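Local coordinates for protein cytochrome P450 (Zobellia galactanivorans, PDB 6G5O) that is a cytochrome P450, a haem protein of mainly helical fold that holds protoporphyrin IX containing iron, at residues Gln100-Glu112 with Gln338-Val351. Sequence-based numbering, arbitrary orientation.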
ATOM      1  N   GLN A 100     -10.146  -3.427 -16.557  1.00 22.35           N
ATOM      2  CA  GLN A 100     -11.194  -2.983 -15.648  1.00 24.64           C
ATOM      3  C   GLN A 100     -12.487  -3.801 -15.727  1.00 25.31           C
ATOM      4  O   GLN A 100     -13.170  -3.923 -14.701  1.00 26.13           O
ATOM      5  CB  GLN A 100     -11.513  -1.480 -15.792  1.00 25.90           C
ATOM      6  CG  GLN A 100     -10.420  -0.629 -15.176  1.00 25.77           C
ATOM      7  CD  GLN A 100     -10.635   0.862 -15.224  1.00 25.16           C
ATOM      8  OE1 GLN A 100     -11.764   1.366 -15.023  1.00 23.75           O
ATOM      9  NE2 GLN A 100      -9.547   1.596 -15.451  1.00 21.60           N
ATOM     10  N   GLU A 101     -12.842  -4.321 -16.905  1.00 27.13           N
ATOM     11  CA  GLU A 101     -14.049  -5.189 -17.012  1.00 33.95           C
ATOM     12  C   GLU A 101     -13.879  -6.488 -16.234  1.00 33.72           C
ATOM     13  O   GLU A 101     -14.815  -6.947 -15.559  1.00 31.38           O
ATOM     14  CB  GLU A 101     -14.324  -5.617 -18.450  1.00 41.38           C
ATOM     15  CG  GLU A 101     -15.106  -4.645 -19.282  1.00 50.96           C
ATOM     16  CD  GLU A 101     -14.812  -4.771 -20.769  1.00 58.49           C
ATOM     17  OE1 GLU A 101     -14.386  -5.858 -21.242  1.00 69.96           O
ATOM     18  OE2 GLU A 101     -14.999  -3.748 -21.455  1.00 60.12           O
ATOM     19  N   LYS A 102     -12.700  -7.111 -16.381  1.00 29.27           N
ATOM     20  CA  LYS A 102     -12.434  -8.338 -15.653  1.00 30.02           C
ATOM     21  C   LYS A 102     -12.457  -8.112 -14.154  1.00 26.28           C
ATOM     22  O   LYS A 102     -12.929  -8.967 -13.373  1.00 26.85           O
ATOM     23  CB  LYS A 102     -11.090  -8.906 -16.032  1.00 33.46           C
ATOM     24  CG  LYS A 102     -10.973  -9.377 -17.458  1.00 39.55           C
ATOM     25  CD  LYS A 102      -9.491  -9.409 -17.807  1.00 48.43           C
ATOM     26  CE  LYS A 102      -9.215  -9.681 -19.266  1.00 55.08           C
ATOM     27  NZ  LYS A 102      -9.833 -10.951 -19.719  1.00 60.26           N
ATOM     28  N   LEU A 103     -11.895  -6.980 -13.743  1.00 25.41           N
ATOM     29  CA  LEU A 103     -11.842  -6.638 -12.338  1.00 25.18           C
ATOM     30  C   LEU A 103     -13.260  -6.282 -11.790  1.00 25.21           C
ATOM     31  O   LEU A 103     -13.586  -6.585 -10.665  1.00 24.44           O
ATOM     32  CB  LEU A 103     -10.867  -5.497 -12.151  1.00 25.57           C
ATOM     33  CG  LEU A 103     -10.618  -4.954 -10.767  1.00 26.84           C
ATOM     34  CD1 LEU A 103     -10.123  -6.074  -9.848  1.00 31.46           C
ATOM     35  CD2 LEU A 103      -9.634  -3.790 -10.817  1.00 26.62           C
ATOM     36  N   THR A 104     -14.061  -5.627 -12.591  1.00 25.72           N
ATOM     37  CA  THR A 104     -15.459  -5.366 -12.232  1.00 29.28           C
ATOM     38  C   THR A 104     -16.192  -6.680 -12.029  1.00 30.93           C
ATOM     39  O   THR A 104     -16.848  -6.862 -11.006  1.00 31.14           O
ATOM     40  CB  THR A 104     -16.161  -4.489 -13.282  1.00 27.83           C
ATOM     41  OG1 THR A 104     -15.424  -3.260 -13.398  1.00 28.94           O
ATOM     42  CG2 THR A 104     -17.625  -4.188 -12.876  1.00 25.49           C
ATOM     43  N   ALA A 105     -15.994  -7.616 -12.963  1.00 32.64           N
ATOM     44  CA  ALA A 105     -16.591  -8.958 -12.846  1.00 34.24           C
ATOM     45  C   ALA A 105     -16.148  -9.714 -11.577  1.00 33.38           C
ATOM     46  O   ALA A 105     -16.997 -10.245 -10.864  1.00 34.21           O
ATOM     47  CB  ALA A 105     -16.328  -9.778 -14.098  1.00 33.45           C
ATOM     48  N   GLN A 106     -14.853  -9.694 -11.249  1.00 30.89           N
ATOM     49  CA  GLN A 106     -14.369 -10.305  -9.982  1.00 28.11           C
ATOM     50  C   GLN A 106     -15.011  -9.679  -8.757  1.00 29.88           C
ATOM     51  O   GLN A 106     -15.342 -10.375  -7.792  1.00 28.11           O
ATOM     52  CB  GLN A 106     -12.826 -10.228  -9.805  1.00 24.71           C
ATOM     53  CG  GLN A 106     -11.956 -10.931 -10.860  1.00 23.05           C
ATOM     54  CD  GLN A 106     -10.458 -10.718 -10.587  1.00 24.18           C
ATOM     55  OE1 GLN A 106     -10.091  -9.999  -9.667  1.00 24.79           O
ATOM     56  NE2 GLN A 106      -9.607 -11.400 -11.324  1.00 21.99           N
ATOM     57  N   ILE A 107     -15.141  -8.357  -8.760  1.00 30.70           N
ATOM     58  CA  ILE A 107     -15.547  -7.682  -7.547  1.00 30.57           C
ATOM     59  C   ILE A 107     -17.094  -7.806  -7.386  1.00 32.18           C
ATOM     60  O   ILE A 107     -17.615  -7.984  -6.272  1.00 32.53           O
ATOM     61  CB  ILE A 107     -15.035  -6.237  -7.527  1.00 29.51           C
ATOM     62  CG1 ILE A 107     -13.526  -6.230  -7.241  1.00 28.94           C
ATOM     63  CG2 ILE A 107     -15.766  -5.387  -6.474  1.00 29.20           C
ATOM     64  CD1 ILE A 107     -12.907  -4.854  -7.229  1.00 26.47           C
ATOM     65  N   SER A 108     -17.795  -7.712  -8.497  1.00 31.46           N
ATOM     66  CA  SER A 108     -19.199  -8.017  -8.545  1.00 38.69           C
ATOM     67  C   SER A 108     -19.501  -9.429  -7.971  1.00 42.28           C
ATOM     68  O   SER A 108     -20.304  -9.571  -7.037  1.00 42.74           O
ATOM     69  CB  SER A 108     -19.667  -7.916  -9.997  1.00 40.26           C
ATOM     70  OG  SER A 108     -21.057  -8.130 -10.058  1.00 44.69           O
ATOM     71  N   GLU A 109     -18.796 -10.443  -8.489  1.00 44.58           N
ATOM     72  CA  GLU A 109     -18.905 -11.827  -8.001  1.00 46.10           C
ATOM     73  C   GLU A 109     -18.732 -11.982  -6.483  1.00 44.60           C
ATOM     74  O   GLU A 109     -19.567 -12.607  -5.809  1.00 40.35           O
ATOM     75  CB  GLU A 109     -17.913 -12.746  -8.720  1.00 58.32           C
ATOM     76  CG  GLU A 109     -17.255 -13.798  -7.801  1.00 68.78           C
ATOM     77  CD  GLU A 109     -17.188 -15.206  -8.387  1.00 75.84           C
ATOM     78  OE1 GLU A 109     -16.413 -15.413  -9.353  1.00 77.47           O
ATOM     79  OE2 GLU A 109     -17.907 -16.094  -7.848  1.00 74.34           O
ATOM     80  N   ILE A 110     -17.646 -11.428  -5.943  1.00 44.37           N
ATOM     81  CA  ILE A 110     -17.370 -11.546  -4.503  1.00 43.73           C
ATOM     82  C   ILE A 110     -18.405 -10.773  -3.652  1.00 45.45           C
ATOM     83  O   ILE A 110     -18.772 -11.211  -2.554  1.00 45.59           O
ATOM     84  CB  ILE A 110     -15.905 -11.174  -4.160  1.00 43.00           C
ATOM     85  CG1 ILE A 110     -15.546 -11.505  -2.715  1.00 47.01           C
ATOM     86  CG2 ILE A 110     -15.652  -9.691  -4.297  1.00 43.88           C
ATOM     87  CD1 ILE A 110     -15.583 -12.971  -2.368  1.00 53.26           C
ATOM     88  N   VAL A 111     -18.885  -9.638  -4.148  1.00 42.09           N
ATOM     89  CA  VAL A 111     -19.943  -8.936  -3.432  1.00 42.91           C
ATOM     90  C   VAL A 111     -21.257  -9.768  -3.431  1.00 40.23           C
ATOM     91  O   VAL A 111     -21.879  -9.891  -2.385  1.00 40.99           O
ATOM     92  CB  VAL A 111     -20.149  -7.494  -3.956  1.00 40.57           C
ATOM     93  CG1 VAL A 111     -21.410  -6.876  -3.390  1.00 41.05           C
ATOM     94  CG2 VAL A 111     -18.951  -6.620  -3.587  1.00 42.71           C
ATOM     95  N   GLU A 112     -21.634 -10.344  -4.570  1.00 42.95           N
ATOM     96  CA  GLU A 112     -22.878 -11.152  -4.690  1.00 46.63           C
ATOM     97  C   GLU A 112     -22.848 -12.385  -3.797  1.00 48.17           C
ATOM     98  O   GLU A 112     -23.790 -12.614  -3.073  1.00 49.70           O
ATOM     99  CB  GLU A 112     -23.164 -11.617  -6.126  1.00 48.46           C
ATOM    100  CG  GLU A 112     -23.272 -10.523  -7.184  1.00 57.12           C
ATOM    101  CD  GLU A 112     -24.660  -9.957  -7.403  1.00 60.41           C
ATOM    102  OE1 GLU A 112     -25.497  -9.911  -6.472  1.00 61.19           O
ATOM    103  OE2 GLU A 112     -24.900  -9.511  -8.549  1.00 70.38           O
ATOM    104  N   GLN A 338      -8.008   1.491  -8.963  1.00 24.94           N
ATOM    105  CA  GLN A 338      -9.077   0.834  -9.690  1.00 25.92           C
ATOM    106  C   GLN A 338      -9.839  -0.155  -8.807  1.00 28.01           C
ATOM    107  O   GLN A 338     -11.097  -0.268  -8.893  1.00 23.14           O
ATOM    108  CB  GLN A 338      -8.570   0.119 -10.911  1.00 26.11           C
ATOM    109  CG  GLN A 338      -7.881   0.922 -11.990  1.00 27.85           C
ATOM    110  CD  GLN A 338      -8.318   2.347 -12.096  1.00 30.49           C
ATOM    111  OE1 GLN A 338      -9.492   2.633 -12.271  1.00 29.83           O
ATOM    112  NE2 GLN A 338      -7.340   3.272 -12.003  1.00 35.55           N
ATOM    113  N   ILE A 339      -9.091  -0.869  -7.965  1.00 25.43           N
ATOM    114  CA  ILE A 339      -9.717  -1.783  -7.018  1.00 25.98           C
ATOM    115  C   ILE A 339     -10.739  -1.020  -6.184  1.00 27.01           C
ATOM    116  O   ILE A 339     -11.886  -1.417  -6.071  1.00 27.21           O
ATOM    117  CB  ILE A 339      -8.677  -2.400  -6.054  1.00 23.84           C
ATOM    118  CG1 ILE A 339      -7.983  -3.592  -6.732  1.00 23.53           C
ATOM    119  CG2 ILE A 339      -9.335  -2.897  -4.790  1.00 25.03           C
ATOM    120  CD1 ILE A 339      -6.793  -4.114  -5.978  1.00 23.04           C
ATOM    121  N   LEU A 340     -10.293   0.078  -5.598  1.00 27.60           N
ATOM    122  CA  LEU A 340     -11.107   0.833  -4.683  1.00 28.72           C
ATOM    123  C   LEU A 340     -12.256   1.613  -5.338  1.00 27.87           C
ATOM    124  O   LEU A 340     -13.346   1.674  -4.722  1.00 23.95           O
ATOM    125  CB  LEU A 340     -10.209   1.754  -3.850  1.00 31.93           C
ATOM    126  CG  LEU A 340      -9.249   1.023  -2.927  1.00 31.18           C
ATOM    127  CD1 LEU A 340      -8.231   1.974  -2.334  1.00 33.77           C
ATOM    128  CD2 LEU A 340     -10.020   0.309  -1.805  1.00 34.77           C
ATOM    129  N   LYS A 341     -12.049   2.177  -6.551  1.00 25.49           N
ATOM    130  CA  LYS A 341     -13.150   2.874  -7.260  1.00 26.15           C
ATOM    131  C   LYS A 341     -14.272   1.870  -7.568  1.00 29.25           C
ATOM    132  O   LYS A 341     -15.485   2.161  -7.319  1.00 29.14           O
ATOM    133  CB  LYS A 341     -12.717   3.631  -8.528  1.00 22.74           C
ATOM    134  N   ILE A 342     -13.875   0.702  -8.093  1.00 29.09           N
ATOM    135  CA  ILE A 342     -14.817  -0.363  -8.439  1.00 30.18           C
ATOM    136  C   ILE A 342     -15.506  -0.985  -7.218  1.00 29.66           C
ATOM    137  O   ILE A 342     -16.713  -1.198  -7.243  1.00 26.98           O
ATOM    138  CB  ILE A 342     -14.162  -1.459  -9.296  1.00 32.55           C
ATOM    139  CG1 ILE A 342     -13.751  -0.871 -10.651  1.00 31.97           C
ATOM    140  CG2 ILE A 342     -15.124  -2.641  -9.549  1.00 34.22           C
ATOM    141  CD1 ILE A 342     -12.851  -1.816 -11.431  1.00 33.35           C
ATOM    142  N   LEU A 343     -14.746  -1.247  -6.157  1.00 26.48           N
ATOM    143  CA  LEU A 343     -15.346  -1.717  -4.918  1.00 29.04           C
ATOM    144  C   LEU A 343     -16.400  -0.747  -4.376  1.00 31.45           C
ATOM    145  O   LEU A 343     -17.541  -1.156  -4.093  1.00 31.39           O
ATOM    146  CB  LEU A 343     -14.302  -1.975  -3.860  1.00 28.04           C
ATOM    147  CG  LEU A 343     -14.856  -2.433  -2.522  1.00 31.69           C
ATOM    148  CD1 LEU A 343     -15.572  -3.779  -2.613  1.00 29.93           C
ATOM    149  CD2 LEU A 343     -13.740  -2.477  -1.494  1.00 35.11           C
ATOM    150  N   LEU A 344     -16.028   0.530  -4.244  1.00 33.47           N
ATOM    151  CA  LEU A 344     -16.981   1.510  -3.682  1.00 34.00           C
ATOM    152  C   LEU A 344     -18.300   1.592  -4.479  1.00 34.75           C
ATOM    153  O   LEU A 344     -19.365   1.678  -3.887  1.00 35.66           O
ATOM    154  CB  LEU A 344     -16.384   2.895  -3.536  1.00 32.90           C
ATOM    155  CG  LEU A 344     -15.279   3.154  -2.491  1.00 33.62           C
ATOM    156  CD1 LEU A 344     -14.900   4.633  -2.528  1.00 32.43           C
ATOM    157  CD2 LEU A 344     -15.698   2.757  -1.101  1.00 35.45           C
ATOM    158  N   GLN A 345     -18.199   1.570  -5.802  1.00 36.62           N
ATOM    159  CA  GLN A 345     -19.338   1.646  -6.697  1.00 36.81           C
ATOM    160  C   GLN A 345     -20.148   0.344  -6.649  1.00 40.81           C
ATOM    161  O   GLN A 345     -21.369   0.407  -6.597  1.00 37.53           O
ATOM    162  CB  GLN A 345     -18.931   2.025  -8.150  1.00 34.31           C
ATOM    163  CG  GLN A 345     -18.955   3.517  -8.480  1.00 33.43           C
ATOM    164  CD  GLN A 345     -20.204   4.223  -7.902  1.00 36.59           C
ATOM    165  OE1 GLN A 345     -21.326   3.829  -8.230  1.00 32.69           O
ATOM    166  NE2 GLN A 345     -20.006   5.221  -6.985  1.00 32.26           N
ATOM    167  N   THR A 346     -19.480  -0.815  -6.614  1.00 41.78           N
ATOM    168  CA  THR A 346     -20.191  -2.074  -6.516  1.00 38.96           C
ATOM    169  C   THR A 346     -20.992  -2.165  -5.205  1.00 39.04           C
ATOM    170  O   THR A 346     -22.148  -2.559  -5.229  1.00 34.06           O
ATOM    171  CB  THR A 346     -19.243  -3.261  -6.678  1.00 37.20           C
ATOM    172  OG1 THR A 346     -18.545  -3.113  -7.914  1.00 37.34           O
ATOM    173  CG2 THR A 346     -20.006  -4.612  -6.683  1.00 33.31           C
ATOM    174  N   LEU A 347     -20.382  -1.789  -4.082  1.00 39.85           N
ATOM    175  CA  LEU A 347     -21.094  -1.759  -2.808  1.00 40.48           C
ATOM    176  C   LEU A 347     -22.275  -0.766  -2.815  1.00 44.49           C
ATOM    177  O   LEU A 347     -23.342  -1.048  -2.266  1.00 42.80           O
ATOM    178  CB  LEU A 347     -20.156  -1.418  -1.671  1.00 41.04           C
ATOM    179  CG  LEU A 347     -19.019  -2.410  -1.371  1.00 43.65           C
ATOM    180  CD1 LEU A 347     -18.040  -1.807  -0.376  1.00 42.27           C
ATOM    181  CD2 LEU A 347     -19.580  -3.718  -0.829  1.00 44.34           C
ATOM    182  N   ALA A 348     -22.091   0.401  -3.422  1.00 42.48           N
ATOM    183  CA  ALA A 348     -23.151   1.398  -3.461  1.00 44.84           C
ATOM    184  C   ALA A 348     -24.362   0.971  -4.315  1.00 45.14           C
ATOM    185  O   ALA A 348     -25.491   1.376  -4.038  1.00 39.15           O
ATOM    186  CB  ALA A 348     -22.601   2.727  -3.954  1.00 42.85           C
ATOM    187  N   GLN A 349     -24.116   0.192  -5.368  1.00 48.92           N
ATOM    188  CA  GLN A 349     -25.185  -0.242  -6.258  1.00 52.82           C
ATOM    189  C   GLN A 349     -25.876  -1.565  -5.821  1.00 51.96           C
ATOM    190  O   GLN A 349     -26.898  -1.913  -6.383  1.00 48.96           O
ATOM    191  CB  GLN A 349     -24.658  -0.358  -7.684  1.00 52.13           C
ATOM    192  CG  GLN A 349     -24.422   0.964  -8.374  1.00 56.63           C
ATOM    193  CD  GLN A 349     -23.368   0.858  -9.482  1.00 64.18           C
ATOM    194  OE1 GLN A 349     -23.178  -0.212 -10.079  1.00 69.93           O
ATOM    195  NE2 GLN A 349     -22.651   1.970  -9.741  1.00 62.75           N
ATOM    196  N   LYS A 350     -25.324  -2.274  -4.828  1.00 49.98           N
ATOM    197  CA  LYS A 350     -25.811  -3.604  -4.423  1.00 46.64           C
ATOM    198  C   LYS A 350     -26.125  -3.772  -2.931  1.00 44.97           C
ATOM    199  O   LYS A 350     -26.867  -4.674  -2.564  1.00 46.08           O
ATOM    200  CB  LYS A 350     -24.765  -4.675  -4.807  1.00 45.87           C
ATOM    201  CG  LYS A 350     -24.760  -5.062  -6.283  1.00 47.52           C
ATOM    202  CD  LYS A 350     -23.400  -5.598  -6.691  1.00 50.97           C
ATOM    203  CE  LYS A 350     -23.440  -6.560  -7.863  1.00 50.09           C
ATOM    204  NZ  LYS A 350     -24.318  -6.136  -8.986  1.00 52.15           N
ATOM    205  N   VAL A 351     -25.502  -2.981  -2.064  1.00 41.24           N
ATOM    206  CA  VAL A 351     -25.686  -3.125  -0.629  1.00 42.60           C
ATOM    207  C   VAL A 351     -26.461  -1.912  -0.091  1.00 50.24           C
ATOM    208  O   VAL A 351     -26.184  -0.759  -0.463  1.00 42.97           O
ATOM    209  CB  VAL A 351     -24.334  -3.237   0.109  1.00 41.48           C
ATOM    210  CG1 VAL A 351     -24.522  -3.457   1.612  1.00 40.56           C
ATOM    211  CG2 VAL A 351     -23.462  -4.324  -0.508  1.00 38.39           C
TER
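With CG1 anti to the carbonyl carbon in both Ile342 (chi1 -65°) and Ile107, and both chains extended to CD1, the two isoleucines reach across the interface as knobs into holes. Ile342 enters among Gln100, Leu103, Thr104 and Ile107, its CD1 3.8 Å from Leu103 CD2, while Ile107 lodges among Ile339, Ile342, Leu343 and Thr346, its CD1 3.9 Å from Ile342 CG2. Branching at CB gives Ile107 two arms: CG2 turns to Thr346 and Leu343 as CD1 reaches for Ile339 and Ile342.

Buried Thr346 fits this greasy seam because its hydroxyl is spent within its own helix: OG1 donates to Ile342 O at 2.7 Å, from above the carbonyl plane, leaving its methyl CG2 to lie 3.8 Å from Val111 CG2. Thr104, on the exposed margin, bonds through OG1 to Gln100 O, and this oxygen rests 3.5 Å from Ile342 CD1.

Polar groups close the two ends. The amides of Gln100 and Gln338 lie nearly parallel, 18° between planes, but Gln100 NE2 meets Gln338 OE1 at an angle too poor for a hydrogen bond and bonds to Pro94 O instead. At the other end Lys350 runs its aliphatic chain beside Val111, and the bend at chi4 brings NZ to Glu112 OE2 in a long salt bridge of 3.5 Å.

The axes of segments 100-112 and 338-350 cross at -45° and come within 9.8 Å. The pairing is consistent with that of helices D and L in the P450 four-helix core, with E (122-139) packing on Leu103 and I (223-238) on Ile339, whose side chain is about 6 Å from the haem. No hydrogen bond links the segments, which implies that interlocking apolar side chains hold them together, the stretched ion pair probably adding only modestly.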